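Local coordinates for protein endoglucanase (Clostridium thermocellum, PDB 2YIK) that probably hydrolyses the beta-1,4-glucosidic bonds of cellulose, as a cellulase of glycosyl hydrolase family 9, at residues A[38-43]-A[519-524]; A[77-82]-A[106-111]; A[98-103]-A[168-173]; A[139-144]-A[512-517]. All coordinates share one frame; numbering follows the deposited sequence.

Contact 1 (A[38-43]-A[519-524])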
loop_
_atom_site.group_PDB
_atom_site.type_symbol
_atom_site.label_atom_id
_atom_site.label_comp_id
_atom_site.label_asym_id
_atom_site.label_seq_id
_atom_site.Cartn_x
_atom_site.Cartn_y
_atom_site.Cartn_z
ATOM N N TYR A 38 11.857 14.842 -17.085
ATOM C CA TYR A 38 11.625 13.419 -16.685
ATOM C C TYR A 38 12.796 12.947 -15.835
ATOM O O TYR A 38 13.598 12.099 -16.232
ATOM C CB TYR A 38 11.451 12.564 -17.937
ATOM C CG TYR A 38 10.426 13.179 -18.865
ATOM C CD1 TYR A 38 9.177 13.585 -18.384
ATOM C CD2 TYR A 38 10.730 13.436 -20.201
ATOM C CE1 TYR A 38 8.257 14.242 -19.212
ATOM C CE2 TYR A 38 9.818 14.095 -21.037
ATOM C CZ TYR A 38 8.587 14.495 -20.533
ATOM O OH TYR A 38 7.699 15.176 -21.346
ATOM N N ASN A 39 12.845 13.535 -14.644
ATOM C CA ASN A 39 13.855 13.308 -13.619
ATOM C C ASN A 39 13.266 12.322 -12.607
ATOM O O ASN A 39 12.434 12.700 -11.785
ATOM C CB ASN A 39 14.145 14.657 -12.948
ATOM C CG ASN A 39 15.207 14.575 -11.874
ATOM O OD1 ASN A 39 15.518 13.497 -11.366
ATOM N ND2 ASN A 39 15.761 15.732 -11.506
ATOM N N TYR A 40 13.705 11.069 -12.661
ATOM C CA TYR A 40 13.180 10.045 -11.770
ATOM C C TYR A 40 13.670 10.135 -10.334
ATOM O O TYR A 40 13.009 9.636 -9.427
ATOM C CB TYR A 40 13.466 8.661 -12.356
ATOM C CG TYR A 40 13.091 8.579 -13.818
ATOM C CD1 TYR A 40 11.803 8.921 -14.249
ATOM C CD2 TYR A 40 14.039 8.239 -14.784
ATOM C CE1 TYR A 40 11.477 8.935 -15.605
ATOM C CE2 TYR A 40 13.721 8.250 -16.142
ATOM C CZ TYR A 40 12.445 8.603 -16.543
ATOM O OH TYR A 40 12.165 8.645 -17.885
ATOM N N ALA A 41 14.821 10.768 -10.123
ATOM C CA ALA A 41 15.348 10.926 -8.767
ATOM C C ALA A 41 14.445 11.902 -8.029
ATOM O O ALA A 41 14.074 11.687 -6.874
ATOM C CB ALA A 41 16.783 11.462 -8.801
ATOM N N LYS A 42 14.086 12.980 -8.710
ATOM C CA LYS A 42 13.212 13.986 -8.128
ATOM C C LYS A 42 11.801 13.419 -7.976
ATOM O O LYS A 42 11.088 13.748 -7.028
ATOM C CB LYS A 42 13.184 15.228 -9.019
ATOM C CG LYS A 42 12.175 16.273 -8.579
ATOM C CD LYS A 42 12.138 17.481 -9.519
ATOM C CE LYS A 42 10.880 18.311 -9.263
ATOM N NZ LYS A 42 10.860 19.585 -10.038
ATOM N N ALA A 43 11.396 12.570 -8.916
ATOM C CA ALA A 43 10.064 11.970 -8.862
ATOM C C ALA A 43 9.960 11.092 -7.618
ATOM O O ALA A 43 8.953 11.109 -6.908
ATOM C CB ALA A 43 9.813 11.148 -10.117
ATOM N N SER A 519 23.479 11.648 -14.271
ATOM C CA SER A 519 24.043 12.617 -13.358
ATOM C C SER A 519 23.156 13.854 -13.506
ATOM O O SER A 519 23.168 14.747 -12.660
ATOM C CB SER A 519 25.479 12.943 -13.768
ATOM O OG SER A 519 25.544 13.306 -15.143
ATOM N N SER A 520 22.372 13.902 -14.582
ATOM C CA SER A 520 21.497 15.049 -14.792
ATOM C C SER A 520 20.281 14.965 -13.868
ATOM O O SER A 520 19.617 15.977 -13.604
ATOM C CB SER A 520 21.027 15.104 -16.243
ATOM O OG SER A 520 19.807 14.391 -16.402
ATOM N N MET A 521 19.995 13.769 -13.355
ATOM C CA MET A 521 18.844 13.584 -12.476
ATOM C C MET A 521 19.171 13.810 -11.012
ATOM O O MET A 521 19.566 12.881 -10.307
ATOM C CB MET A 521 18.266 12.185 -12.678
ATOM C CG MET A 521 17.649 12.016 -14.044
ATOM S SD MET A 521 16.840 10.444 -14.235
ATOM C CE MET A 521 16.739 10.366 -16.027
ATOM N N GLN A 522 18.982 15.050 -10.566
ATOM C CA GLN A 522 19.261 15.451 -9.191
ATOM C C GLN A 522 17.976 15.682 -8.408
ATOM O O GLN A 522 16.977 16.108 -8.978
ATOM C CB GLN A 522 20.062 16.757 -9.177
ATOM C CG GLN A 522 21.403 16.698 -9.886
ATOM C CD GLN A 522 22.256 15.548 -9.394
ATOM O OE1 GLN A 522 22.211 15.185 -8.205
ATOM N NE2 GLN A 522 23.047 14.967 -10.295
ATOM N N ILE A 523 17.999 15.402 -7.107
ATOM C CA ILE A 523 16.820 15.644 -6.289
ATOM C C ILE A 523 16.736 17.159 -6.098
ATOM O O ILE A 523 17.694 17.881 -6.388
ATOM C CB ILE A 523 16.876 14.908 -4.890
ATOM C CG1 ILE A 523 17.998 15.469 -3.996
ATOM C CG2 ILE A 523 16.978 13.400 -5.103
ATOM C CD1 ILE A 523 19.316 15.688 -4.707
ATOM N N ASP A 524 15.578 17.632 -5.650
ATOM C CA ASP A 524 15.337 19.051 -5.421
ATOM C C ASP A 524 15.877 19.420 -4.035
ATOM O O ASP A 524 15.297 19.046 -3.015
ATOM C CB ASP A 524 13.830 19.318 -5.511
ATOM C CG ASP A 524 13.464 20.742 -5.172
ATOM O OD1 ASP A 524 14.371 21.524 -4.823
ATOM O OD2 ASP A 524 12.263 21.083 -5.247
#
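The Y40 ring has the carbonyl O of Y38 over the centre of one face, while M521 SD approaches it obliquely, 3.6 Å from Y40 CD2 in a Met-aromatic contact. The second flat group, the N39 amide, caps the first helix of the modelled chain (40-47). OD1 is the N-cap acceptor: K42 N reaches it at 3.1 Å from well above the carbonyl plane, and A41 N adds a weak bond. ND2 donates across the contact to Q522 O at 2.8 Å, 20° out of the amide plane. N39 CG is trans to its own N (chi1 -179°), which places the amide between the N-H groups of the helix start and Q522 O. M521 runs past N39 in the opposite direction, its CB 3.3 Å from N39 OD1. A41 CB rests 3.5 Å from M521 O, with I523 CG2 alongside. The C-terminal loop after helix 499-516 is laid across the helix start in this family 9 catalytic module. Y40 OH bonds to D426 and R422, and K42 NZ to Y442 O. Y40 N donates a weak hydrogen bond to M521 SD, 3.6 Å away, and the M521 methyl CE lies 3.6 Å from Y38 O.

Contact 2 (A[77-82]-A[106-111]). With CA (calcium ion), chain D.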
loop_
_atom_site.group_PDB
_atom_site.type_symbol
_atom_site.label_atom_id
_atom_site.label_comp_id
_atom_site.label_asym_id
_atom_site.label_seq_id
_atom_site.Cartn_x
_atom_site.Cartn_y
_atom_site.Cartn_z
ATOM N N ALA A 77 -6.473 8.254 20.074
ATOM C CA ALA A 77 -5.568 7.706 21.077
ATOM C C ALA A 77 -6.256 7.379 22.402
ATOM O O ALA A 77 -5.658 6.760 23.277
ATOM C CB ALA A 77 -4.404 8.671 21.310
ATOM N N ARG A 78 -7.511 7.794 22.534
ATOM C CA ARG A 78 -8.285 7.538 23.740
ATOM C C ARG A 78 -9.669 7.046 23.366
ATOM O O ARG A 78 -10.667 7.535 23.896
ATOM C CB ARG A 78 -8.446 8.812 24.571
ATOM C CG ARG A 78 -7.180 9.410 25.145
ATOM C CD ARG A 78 -7.272 10.924 24.981
ATOM N NE ARG A 78 -8.662 11.343 24.752
ATOM C CZ ARG A 78 -9.024 12.485 24.167
ATOM N NH1 ARG A 78 -8.098 13.338 23.741
ATOM N NH2 ARG A 78 -10.318 12.764 23.988
ATOM N N LEU A 79 -9.736 6.094 22.439
ATOM C CA LEU A 79 -11.020 5.537 22.015
ATOM C C LEU A 79 -11.668 4.784 23.178
ATOM O O LEU A 79 -11.034 3.920 23.782
ATOM C CB LEU A 79 -10.812 4.565 20.857
ATOM C CG LEU A 79 -12.086 3.916 20.312
ATOM C CD1 LEU A 79 -12.940 4.973 19.645
ATOM C CD2 LEU A 79 -11.735 2.828 19.319
ATOM N N PRO A 80 -12.933 5.105 23.516
ATOM C CA PRO A 80 -13.592 4.403 24.622
ATOM C C PRO A 80 -13.834 2.940 24.291
ATOM O O PRO A 80 -14.323 2.607 23.214
ATOM C CB PRO A 80 -14.901 5.172 24.797
ATOM C CG PRO A 80 -14.534 6.560 24.371
ATOM C CD PRO A 80 -13.719 6.286 23.114
ATOM N N LEU A 81 -13.505 2.068 25.233
ATOM C CA LEU A 81 -13.677 0.641 25.034
ATOM C C LEU A 81 -15.093 0.185 25.381
ATOM O O LEU A 81 -15.370 -0.178 26.520
ATOM C CB LEU A 81 -12.651 -0.124 25.881
ATOM C CG LEU A 81 -12.642 -1.655 25.802
ATOM C CD1 LEU A 81 -12.348 -2.106 24.375
ATOM C CD2 LEU A 81 -11.593 -2.202 26.765
ATOM N N ASP A 82 -15.993 0.234 24.402
ATOM C CA ASP A 82 -17.372 -0.220 24.594
ATOM C C ASP A 82 -17.949 -0.652 23.251
ATOM O O ASP A 82 -17.309 -0.473 22.216
ATOM C CB ASP A 82 -18.248 0.866 25.247
ATOM C CG ASP A 82 -18.338 2.135 24.422
ATOM O OD1 ASP A 82 -18.840 2.093 23.274
ATOM O OD2 ASP A 82 -17.909 3.185 24.930
ATOM N N GLY A 106 -10.178 2.305 30.632
ATOM C CA GLY A 106 -11.338 2.232 29.752
ATOM C C GLY A 106 -11.192 2.814 28.355
ATOM O O GLY A 106 -12.188 3.051 27.668
ATOM N N LYS A 107 -9.957 3.042 27.925
ATOM C CA LYS A 107 -9.709 3.600 26.603
ATOM C C LYS A 107 -8.588 2.855 25.884
ATOM O O LYS A 107 -7.734 2.263 26.516
ATOM C CB LYS A 107 -9.352 5.083 26.741
ATOM C CG LYS A 107 -10.527 5.951 27.168
ATOM C CD LYS A 107 -10.087 7.064 28.097
ATOM C CE LYS A 107 -11.234 8.034 28.407
ATOM N NZ LYS A 107 -12.570 7.455 28.071
ATOM N N VAL A 108 -8.606 2.842 24.558
ATOM C CA VAL A 108 -7.528 2.189 23.826
ATOM C C VAL A 108 -6.965 3.191 22.833
ATOM O O VAL A 108 -7.652 4.131 22.430
ATOM C CB VAL A 108 -8.005 0.925 23.080
ATOM C CG1 VAL A 108 -8.502 -0.114 24.084
ATOM C CG2 VAL A 108 -9.082 1.284 22.084
ATOM N N ASP A 109 -5.709 2.991 22.452
ATOM C CA ASP A 109 -5.036 3.878 21.515
ATOM C C ASP A 109 -4.955 3.282 20.105
ATOM O O ASP A 109 -4.167 2.372 19.849
ATOM C CB ASP A 109 -3.628 4.182 22.039
ATOM C CG ASP A 109 -2.867 5.160 21.161
ATOM O OD1 ASP A 109 -3.412 5.615 20.129
ATOM O OD2 ASP A 109 -1.707 5.474 21.508
ATOM N N VAL A 110 -5.783 3.784 19.193
ATOM C CA VAL A 110 -5.753 3.307 17.812
ATOM C C VAL A 110 -5.396 4.484 16.903
ATOM O O VAL A 110 -5.854 4.581 15.762
ATOM C CB VAL A 110 -7.104 2.685 17.364
ATOM C CG1 VAL A 110 -7.350 1.382 18.111
ATOM C CG2 VAL A 110 -8.236 3.653 17.596
ATOM N N SER A 111 -4.556 5.370 17.430
ATOM C CA SER A 111 -4.105 6.544 16.703
ATOM C C SER A 111 -2.877 6.215 15.858
ATOM O O SER A 111 -2.219 5.190 16.055
ATOM C CB SER A 111 -3.747 7.670 17.677
ATOM O OG SER A 111 -2.523 7.396 18.343
HETATM CA CA CA D . -6.051 2.021 28.219
#
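Strands 79-80 and 107-108 pair as a short antiparallel two-stranded sheet, L79 and V108 forming the hydrogen-bonded pair and P80 and K107 the non-hydrogen-bonded one. L79 N gives to V108 O at 2.9 Å and V108 N returns to L79 O at 2.8 Å. P80 has no N-H to give, and the next bond is L81 N to G106 O, also 2.9 Å, with L81 at the centre of an inverse gamma turn. On the face of L79 and V108 the two side chains run alongside each other. V108 CG2 sits 3.9 Å from L79 CB, and L79 CD2 reaches over to V110 CG2. L79 CG, opposite the backbone N (chi1 -180°), carries CD2 in that direction. The other face carries P80 and K107; K107 CG lies against R78 O, and the lysine chain bends at chi2. At the far end D109 folds into an Asx turn: OD1 takes S111 N nearly along its C-O axis and S111 OG through its syn lone pair, at 2.7 Å. Gripped by these two donors, the carboxylate packs on A77, with OD1 3.1 Å from A77 CA. K107 O, in the strand itself, binds the calcium ion at 2.4 Å, beside D101, D103 and D105. Around the strands, L81 rests on I93 and L100 of helix 90-100, the helix that links them along the chain, and V110 on C181 and V184 of strand 177-184.

Contact 3 (A[98-103]-A[168-173]). With CA (calcium ion), chain D.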
loop_
_atom_site.group_PDB
_atom_site.type_symbol
_atom_site.label_atom_id
_atom_site.label_comp_id
_atom_site.label_asym_id
_atom_site.label_seq_id
_atom_site.Cartn_x
_atom_site.Cartn_y
_atom_site.Cartn_z
ATOM N N SER A 98 -8.661 -7.325 30.151
ATOM C CA SER A 98 -7.287 -7.244 30.633
ATOM C C SER A 98 -6.236 -7.221 29.527
ATOM O O SER A 98 -5.106 -6.799 29.760
ATOM C CB SER A 98 -6.990 -8.376 31.629
ATOM O OG SER A 98 -7.243 -9.648 31.065
ATOM N N VAL A 99 -6.599 -7.670 28.328
ATOM C CA VAL A 99 -5.659 -7.652 27.210
ATOM C C VAL A 99 -5.921 -6.426 26.348
ATOM O O VAL A 99 -4.991 -5.793 25.859
ATOM C CB VAL A 99 -5.751 -8.951 26.357
ATOM C CG1 VAL A 99 -5.069 -8.755 25.006
ATOM C CG2 VAL A 99 -5.070 -10.092 27.101
ATOM N N LEU A 100 -7.190 -6.075 26.183
ATOM C CA LEU A 100 -7.557 -4.911 25.390
ATOM C C LEU A 100 -7.233 -3.598 26.103
ATOM O O LEU A 100 -6.924 -2.593 25.458
ATOM C CB LEU A 100 -9.056 -4.935 25.083
ATOM C CG LEU A 100 -9.625 -6.063 24.216
ATOM C CD1 LEU A 100 -11.150 -6.012 24.225
ATOM C CD2 LEU A 100 -9.088 -5.926 22.799
ATOM N N ASP A 101 -7.288 -3.622 27.434
ATOM C CA ASP A 101 -7.082 -2.430 28.256
ATOM C C ASP A 101 -6.352 -2.782 29.570
ATOM O O ASP A 101 -6.901 -2.608 30.657
ATOM C CB ASP A 101 -8.480 -1.829 28.528
ATOM C CG ASP A 101 -8.440 -0.560 29.351
ATOM O OD1 ASP A 101 -7.430 0.151 29.291
ATOM O OD2 ASP A 101 -9.432 -0.263 30.045
ATOM N N PRO A 102 -5.088 -3.247 29.479
ATOM C CA PRO A 102 -4.303 -3.627 30.661
ATOM C C PRO A 102 -4.292 -2.599 31.790
ATOM O O PRO A 102 -4.375 -2.965 32.960
ATOM C CB PRO A 102 -2.894 -3.847 30.101
ATOM C CG PRO A 102 -3.113 -4.114 28.654
ATOM C CD PRO A 102 -4.208 -3.145 28.304
ATOM N N ASP A 103 -4.183 -1.319 31.440
ATOM C CA ASP A 103 -4.136 -0.273 32.454
ATOM C C ASP A 103 -5.499 0.073 33.054
ATOM O O ASP A 103 -5.582 0.832 34.019
ATOM C CB ASP A 103 -3.487 0.989 31.884
ATOM C CG ASP A 103 -4.195 1.489 30.658
ATOM O OD1 ASP A 103 -4.214 0.759 29.650
ATOM O OD2 ASP A 103 -4.739 2.604 30.705
ATOM N N CYS A 168 -2.265 -1.438 16.995
ATOM C CA CYS A 168 -3.639 -1.893 16.778
ATOM C C CYS A 168 -3.820 -3.400 16.918
ATOM O O CYS A 168 -4.937 -3.914 16.829
ATOM C CB CYS A 168 -4.129 -1.431 15.403
ATOM S SG CYS A 168 -4.488 0.353 15.310
ATOM N N THR A 169 -2.717 -4.110 17.123
ATOM C CA THR A 169 -2.783 -5.550 17.294
ATOM C C THR A 169 -2.715 -5.830 18.790
ATOM O O THR A 169 -1.657 -5.692 19.407
ATOM C CB THR A 169 -1.614 -6.272 16.589
ATOM O OG1 THR A 169 -1.565 -5.876 15.210
ATOM C CG2 THR A 169 -1.800 -7.789 16.669
ATOM N N PHE A 170 -3.856 -6.198 19.363
ATOM C CA PHE A 170 -3.957 -6.501 20.786
ATOM C C PHE A 170 -3.704 -7.993 20.999
ATOM O O PHE A 170 -4.512 -8.836 20.595
ATOM C CB PHE A 170 -5.342 -6.083 21.284
ATOM C CG PHE A 170 -5.606 -4.615 21.130
ATOM C CD1 PHE A 170 -6.051 -4.102 19.911
ATOM C CD2 PHE A 170 -5.317 -3.727 22.162
ATOM C CE1 PHE A 170 -6.201 -2.729 19.723
ATOM C CE2 PHE A 170 -5.466 -2.351 21.985
ATOM C CZ PHE A 170 -5.905 -1.852 20.761
ATOM N N ARG A 171 -2.567 -8.304 21.619
ATOM C CA ARG A 171 -2.156 -9.685 21.863
ATOM C C ARG A 171 -2.035 -10.007 23.351
ATOM O O ARG A 171 -1.767 -9.118 24.161
ATOM C CB ARG A 171 -0.791 -9.934 21.206
ATOM C CG ARG A 171 -0.680 -9.465 19.765
ATOM C CD ARG A 171 0.783 -9.289 19.364
ATOM N NE ARG A 171 1.486 -10.562 19.229
ATOM C CZ ARG A 171 2.811 -10.681 19.150
ATOM N NH1 ARG A 171 3.586 -9.606 19.202
ATOM N NH2 ARG A 171 3.362 -11.878 19.000
ATOM N N ASP A 172 -2.230 -11.274 23.713
ATOM C CA ASP A 172 -2.064 -11.647 25.109
ATOM C C ASP A 172 -0.550 -11.788 25.310
ATOM O O ASP A 172 0.213 -11.699 24.337
ATOM C CB ASP A 172 -2.837 -12.936 25.451
ATOM C CG ASP A 172 -2.326 -14.162 24.723
ATOM O OD1 ASP A 172 -1.199 -14.153 24.184
ATOM O OD2 ASP A 172 -3.072 -15.162 24.710
ATOM N N ALA A 173 -0.113 -11.982 26.549
ATOM C CA ALA A 173 1.315 -12.066 26.848
ATOM C C ALA A 173 2.067 -13.161 26.116
ATOM O O ALA A 173 3.281 -13.083 25.983
ATOM C CB ALA A 173 1.532 -12.194 28.358
HETATM CA CA CA D . -6.051 2.021 28.219
#
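V99 and L100, at the last turn of helix 90-100, lean on F170 and on the backbone of R171 and D172, at and just past the end of strand 169-171, and this is the close part of the contact. V99 sends its two methyls in different directions. A chi1 of 164° brings CG1 to 3.4 Å from R171 O, and CG2 lies over D172 at 3.9 Å from its CA. The L100 and F170 side chains stand roughly perpendicular, L100 CD2 being 4.0 Å from F170 CB. The ring lies against the carbonyl groups of the helix end: V99 O is at its edge near the ring plane, 4.2 Å from F170 CD2, and L100 O meets F170 CE2 obliquely at 3.8 Å. V178 and A179 of strand 177-184, paired with strand 169-171, continue the apolar surface against V99 and L100.

The other side is looser: beyond D101, which is buried, P102 and D103 are exposed and make no contact with 168-173, and R171 directs its guanidinium off to D246 in a salt bridge. D101 OD1 binds the calcium ion at 2.6 Å; D103 binds through OD1 at 2.6 Å, with OD2 more distant at 2.9 Å. D105 and K107 O complete the protein ligands, in an Asp-X-Asp-X-Asp-Gly sequence that resembles the start of an EF-hand loop. With no hydrogen bond joining the two segments, helix end and strand are held by van der Waals contacts, whereas the metal gathers the acidic loop, its charge probably offsetting that of the aspartates.

Contact 4 (A[139-144]-A[512-517])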
loop_
_atom_site.group_PDB
_atom_site.type_symbol
_atom_site.label_atom_id
_atom_site.label_comp_id
_atom_site.label_asym_id
_atom_site.label_seq_id
_atom_site.Cartn_x
_atom_site.Cartn_y
_atom_site.Cartn_z
ATOM N N TYR A 139 12.281 -2.499 -0.481
ATOM C CA TYR A 139 13.034 -3.743 -0.385
ATOM C C TYR A 139 13.760 -4.058 -1.695
ATOM O O TYR A 139 14.927 -4.445 -1.683
ATOM C CB TYR A 139 12.091 -4.897 -0.028
ATOM C CG TYR A 139 12.701 -6.281 -0.166
ATOM C CD1 TYR A 139 13.677 -6.744 0.724
ATOM C CD2 TYR A 139 12.310 -7.122 -1.203
ATOM C CE1 TYR A 139 14.248 -8.026 0.575
ATOM C CE2 TYR A 139 12.872 -8.389 -1.365
ATOM C CZ TYR A 139 13.835 -8.837 -0.479
ATOM O OH TYR A 139 14.375 -10.098 -0.676
ATOM N N GLU A 140 13.067 -3.885 -2.820
ATOM C CA GLU A 140 13.643 -4.166 -4.131
ATOM C C GLU A 140 14.689 -3.159 -4.580
ATOM O O GLU A 140 15.747 -3.543 -5.078
ATOM C CB GLU A 140 12.554 -4.204 -5.213
ATOM C CG GLU A 140 11.525 -5.298 -5.065
ATOM C CD GLU A 140 12.018 -6.658 -5.529
ATOM O OE1 GLU A 140 13.178 -6.779 -5.962
ATOM O OE2 GLU A 140 11.233 -7.618 -5.463
ATOM N N PHE A 141 14.396 -1.875 -4.406
ATOM C CA PHE A 141 15.303 -0.832 -4.869
ATOM C C PHE A 141 15.961 0.037 -3.791
ATOM O O PHE A 141 16.161 1.238 -3.996
ATOM C CB PHE A 141 14.553 0.048 -5.884
ATOM C CG PHE A 141 13.833 -0.743 -6.963
ATOM C CD1 PHE A 141 14.539 -1.589 -7.816
ATOM C CD2 PHE A 141 12.447 -0.663 -7.100
ATOM C CE1 PHE A 141 13.872 -2.350 -8.791
ATOM C CE2 PHE A 141 11.771 -1.419 -8.069
ATOM C CZ PHE A 141 12.487 -2.263 -8.915
ATOM N N LYS A 142 16.326 -0.570 -2.663
ATOM C CA LYS A 142 16.963 0.172 -1.570
ATOM C C LYS A 142 18.196 0.955 -2.055
ATOM O O LYS A 142 18.436 2.075 -1.610
ATOM C CB LYS A 142 17.369 -0.782 -0.428
ATOM C CG LYS A 142 17.500 -0.084 0.948
ATOM C CD LYS A 142 18.128 -0.956 2.057
ATOM C CE LYS A 142 17.261 -2.150 2.526
ATOM N NZ LYS A 142 15.790 -2.120 2.165
ATOM N N ASP A 143 18.972 0.373 -2.967
ATOM C CA ASP A 143 20.168 1.045 -3.483
ATOM C C ASP A 143 19.859 2.426 -4.041
ATOM O O ASP A 143 20.606 3.373 -3.811
ATOM C CB ASP A 143 20.833 0.221 -4.585
ATOM C CG ASP A 143 21.486 -1.028 -4.059
ATOM O OD1 ASP A 143 21.840 -1.048 -2.864
ATOM O OD2 ASP A 143 21.661 -1.985 -4.842
ATOM N N GLN A 144 18.757 2.529 -4.777
ATOM C CA GLN A 144 18.347 3.788 -5.379
ATOM C C GLN A 144 17.841 4.805 -4.368
ATOM O O GLN A 144 18.066 6.000 -4.536
ATOM C CB GLN A 144 17.291 3.545 -6.457
ATOM C CG GLN A 144 17.846 2.957 -7.753
ATOM C CD GLN A 144 18.452 1.569 -7.578
ATOM O OE1 GLN A 144 17.787 0.638 -7.121
ATOM N NE2 GLN A 144 19.722 1.423 -7.954
ATOM N N LEU A 512 12.953 3.081 -11.989
ATOM C CA LEU A 512 13.325 3.795 -13.209
ATOM C C LEU A 512 14.672 4.476 -13.021
ATOM O O LEU A 512 15.479 4.551 -13.949
ATOM C CB LEU A 512 12.256 4.836 -13.570
ATOM C CG LEU A 512 10.988 4.227 -14.169
ATOM C CD1 LEU A 512 9.856 5.236 -14.132
ATOM C CD2 LEU A 512 11.271 3.760 -15.590
ATOM N N TYR A 513 14.916 4.979 -11.817
ATOM C CA TYR A 513 16.183 5.635 -11.545
ATOM C C TYR A 513 17.288 4.587 -11.604
ATOM O O TYR A 513 18.406 4.855 -12.048
ATOM C CB TYR A 513 16.176 6.283 -10.163
ATOM C CG TYR A 513 17.447 7.049 -9.901
ATOM C CD1 TYR A 513 17.694 8.264 -10.544
ATOM C CD2 TYR A 513 18.432 6.532 -9.061
ATOM C CE1 TYR A 513 18.902 8.948 -10.357
ATOM C CE2 TYR A 513 19.636 7.200 -8.871
ATOM C CZ TYR A 513 19.865 8.406 -9.521
ATOM O OH TYR A 513 21.059 9.062 -9.324
ATOM N N ARG A 514 16.960 3.381 -11.159
ATOM C CA ARG A 514 17.916 2.290 -11.163
ATOM C C ARG A 514 18.482 2.003 -12.550
ATOM O O ARG A 514 19.690 1.843 -12.712
ATOM C CB ARG A 514 17.256 1.021 -10.626
ATOM C CG ARG A 514 18.182 -0.188 -10.557
ATOM C CD ARG A 514 17.460 -1.402 -9.985
ATOM N NE ARG A 514 18.367 -2.505 -9.693
ATOM C CZ ARG A 514 18.808 -2.822 -8.476
ATOM N NH1 ARG A 514 18.423 -2.123 -7.423
ATOM N NH2 ARG A 514 19.646 -3.836 -8.318
ATOM N N PHE A 515 17.609 1.944 -13.551
ATOM C CA PHE A 515 18.040 1.630 -14.911
ATOM C C PHE A 515 18.273 2.828 -15.825
ATOM O O PHE A 515 19.020 2.720 -16.789
ATOM C CB PHE A 515 17.013 0.714 -15.600
ATOM C CG PHE A 515 16.755 -0.583 -14.880
ATOM C CD1 PHE A 515 17.796 -1.459 -14.593
ATOM C CD2 PHE A 515 15.458 -0.945 -14.519
ATOM C CE1 PHE A 515 17.552 -2.676 -13.960
ATOM C CE2 PHE A 515 15.203 -2.161 -13.885
ATOM C CZ PHE A 515 16.256 -3.028 -13.606
ATOM N N PHE A 516 17.643 3.962 -15.525
ATOM C CA PHE A 516 17.754 5.140 -16.382
ATOM C C PHE A 516 18.285 6.433 -15.760
ATOM O O PHE A 516 18.343 7.457 -16.439
ATOM C CB PHE A 516 16.386 5.436 -17.014
ATOM C CG PHE A 516 15.767 4.255 -17.716
ATOM C CD1 PHE A 516 16.375 3.703 -18.840
ATOM C CD2 PHE A 516 14.595 3.680 -17.236
ATOM C CE1 PHE A 516 15.830 2.594 -19.482
ATOM C CE2 PHE A 516 14.037 2.572 -17.866
ATOM C CZ PHE A 516 14.655 2.024 -18.993
ATOM N N GLY A 517 18.677 6.410 -14.490
ATOM C CA GLY A 517 19.173 7.633 -13.878
ATOM C C GLY A 517 20.522 8.114 -14.401
ATOM O O GLY A 517 21.405 7.284 -14.637
HETATM O O HOH W 1 18.490 -2.472 -4.229
HETATM O O HOH W 2 20.595 -4.137 -5.694
#
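The break between helices 124-140 and 142-147 meets the end of helix 499-516 through Q144 and R514, two side chains set nearly square to each other. R514 runs straight out, its chi1 of -179° starting a chain that stays extended to NE. Q144 bends at chi2 and lays its amide across the arginine stem, with CD 3.3 Å from R514 CB. The amide and guanidinium planes stand 74° apart, and the single direct hydrogen bond, R514 NH1 to Q144 OE1 at 2.8 Å, is bent (137° at the hydrogen) and leaves the guanidinium plane. Q144 CG in turn touches the edge of the Y513 ring at CD2, 3.9 Å away. Family 9 catalytic domains are built as (alpha/alpha)6 barrels, and here the helix-to-helix joint is marked by F141, the first residue past helix 124-140 and the N-cap residue of helix 142-147. F141 CD1 lies 3.6 Å from R514 CD, and R514 NH1 stands at the ring edge, in plane. E140 CB covers one face of the same ring. Two waters lie in the guanidinium plane at its edge. Water 1 donates to E140 O at 3.1 Å and accepts from D143 N and R514 NH1, bridging the end of one helix, the start of the next and the arginine. Water 2 takes a hydrogen bond from R514 NH2 at 2.8 Å and gives one to the D143 carboxylate. That carboxylate makes no direct salt bridge to R514, whose NE instead forms one with D412.

The four contacts form two pairs on opposite sides of the chain's centre. Contacts 1 and 4 have centres about 12 Å apart and share helix 499-516 with the loop that follows it: A41 and Y40 pack on Y513, L512 and F516, so the N-terminal helix and the 139-144 joint meet the same C-terminal helix. Contacts 2 and 3, also about 12 Å apart, share the calcium ion and helix 90-100. The two pairs' centres lie 40 to 46 Å apart. Along the chain contacts 2 and 3 interleave, as do 3 and 4, while contact 2 closes before contact 4 opens. Contact 1 encloses the rest and brings segments near the two ends of the modelled chain together, far from the calcium site of D101, D103, D105 and K107.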